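Local atomic coordinates of interferon gamma receptor 1 (Gallus gallus, PDB entry 4EQ3), a protein that probably binds the cytokine interferon gamma at the cell surface through its extracellular part, represented here by two fibronectin type III-like domains. Residues 180-183 / 187-190. Sequence-based numbering, arbitrary orientation.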
loop_
_atom_site.group_PDB
_atom_site.type_symbol
_atom_site.label_atom_id
_atom_site.label_comp_id
_atom_site.label_asym_id
_atom_site.label_seq_id
_atom_site.Cartn_x
_atom_site.Cartn_y
_atom_site.Cartn_z
ATOM N N PRO A 180 -20.108 4.364 22.208
ATOM C CA PRO A 180 -20.714 4.129 23.522
ATOM C C PRO A 180 -20.471 2.709 24.030
ATOM O O PRO A 180 -20.588 1.738 23.280
ATOM C CB PRO A 180 -22.201 4.347 23.258
ATOM C CG PRO A 180 -22.370 3.984 21.823
ATOM C CD PRO A 180 -21.121 4.459 21.143
ATOM N N VAL A 181 -20.079 2.643 25.268
ATOM C CA VAL A 181 -19.751 1.366 25.830
ATOM C C VAL A 181 -20.822 1.070 26.843
ATOM O O VAL A 181 -20.965 1.835 27.779
ATOM C CB VAL A 181 -18.353 1.403 26.411
ATOM C CG1 VAL A 181 -18.245 0.752 27.776
ATOM C CG2 VAL A 181 -17.395 0.850 25.448
ATOM N N PRO A 182 -21.592 0.018 26.524
ATOM C CA PRO A 182 -22.673 -0.589 27.314
ATOM C C PRO A 182 -22.444 -0.509 28.784
ATOM O O PRO A 182 -22.961 0.346 29.442
ATOM C CB PRO A 182 -22.588 -2.065 26.922
ATOM C CG PRO A 182 -22.006 -2.058 25.598
ATOM C CD PRO A 182 -21.042 -0.930 25.550
ATOM N N SER A 183 -21.664 -1.426 29.301
ATOM C CA SER A 183 -21.282 -1.285 30.652
ATOM C C SER A 183 -20.548 -2.474 31.207
ATOM O O SER A 183 -20.952 -3.645 31.097
ATOM C CB SER A 183 -22.469 -0.784 31.525
ATOM O OG SER A 183 -23.165 -1.742 32.297
ATOM N N THR A 187 -13.348 -4.687 29.638
ATOM C CA THR A 187 -12.333 -4.381 28.694
ATOM C C THR A 187 -12.851 -4.542 27.328
ATOM O O THR A 187 -13.587 -5.440 27.012
ATOM C CB THR A 187 -11.091 -5.152 28.883
ATOM O OG1 THR A 187 -10.593 -4.873 30.158
ATOM C CG2 THR A 187 -10.117 -4.724 27.902
ATOM N N TYR A 188 -12.481 -3.568 26.550
ATOM C CA TYR A 188 -12.799 -3.533 25.123
ATOM C C TYR A 188 -11.555 -3.534 24.260
ATOM O O TYR A 188 -10.586 -2.836 24.548
ATOM C CB TYR A 188 -13.659 -2.320 24.790
ATOM C CG TYR A 188 -15.023 -2.428 25.395
ATOM C CD1 TYR A 188 -15.238 -2.076 26.718
ATOM C CD2 TYR A 188 -16.091 -2.919 24.659
ATOM C CE1 TYR A 188 -16.479 -2.186 27.283
ATOM C CE2 TYR A 188 -17.338 -3.030 25.215
ATOM C CZ TYR A 188 -17.521 -2.664 26.530
ATOM O OH TYR A 188 -18.758 -2.778 27.094
ATOM N N CYS A 189 -11.597 -4.323 23.192
ATOM C CA CYS A 189 -10.480 -4.417 22.268
ATOM C C CYS A 189 -10.944 -4.129 20.857
ATOM O O CYS A 189 -11.976 -4.629 20.413
ATOM C CB CYS A 189 -9.837 -5.796 22.341
ATOM S SG CYS A 189 -9.292 -6.234 23.998
ATOM N N VAL A 190 -10.170 -3.314 20.156
ATOM C CA VAL A 190 -10.592 -2.813 18.863
ATOM C C VAL A 190 -9.484 -2.964 17.834
ATOM O O VAL A 190 -8.286 -2.827 18.157
ATOM C CB VAL A 190 -11.014 -1.333 18.957
ATOM C CG1 VAL A 190 -9.795 -0.426 18.903
ATOM C CG2 VAL A 190 -11.976 -0.991 17.847
#
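Val-181 sets one of its two methyls squarely over the ring of Tyr-188, a worked example of an aromatic side chain near the start of an inner strand packing against the loop that precedes it. CG2 stands 3.6 Å from the ring centroid and only 10° off the ring normal, a textbook CH-π contact, nearly equidistant from all six ring carbons. The second methyl, CG1, is displaced toward the phenol end, 3.5 Å from Tyr-188 CE1 and 3.6 Å from Tyr-188 OH. The two side chains meet from opposite directions, and a chi1 of 136° at Val-181, away from a staggered value, accompanies this placement of both methyls against one ring. Pro-182 CD approaches the phenol end obliquely, 3.3 Å from Tyr-188 OH, with an apolar contact to Tyr-188 CZ at 4.0 Å, while Pro-182 CG is 3.6 Å from the same hydroxyl. No hydrogen bond crosses between 180-183 and 187-190; the contact is made by van der Waals packing and the CH-π contact. Both segments belong to the second, fibronectin type III-like domain of this class of cytokine receptor, where 180-183 begins at the end of strand 175-180 and enters the loop leading to strand 186-196. Tyr-188 sits near the start of that strand, its CG anti to the carbonyl carbon (chi1 -68°), which carries the ring toward the loop. One shell further out, Val-181 also touches Phe-154 and Val-213, while backbone hydrogen bonds pair Tyr-188 with Ile-211 and Cys-189 with Arg-155, fixing the strand between its two antiparallel neighbours. The adjoining Cys-189 adds a covalent tie, its disulfide to Cys-210 joining strands 186-196 and 201-213.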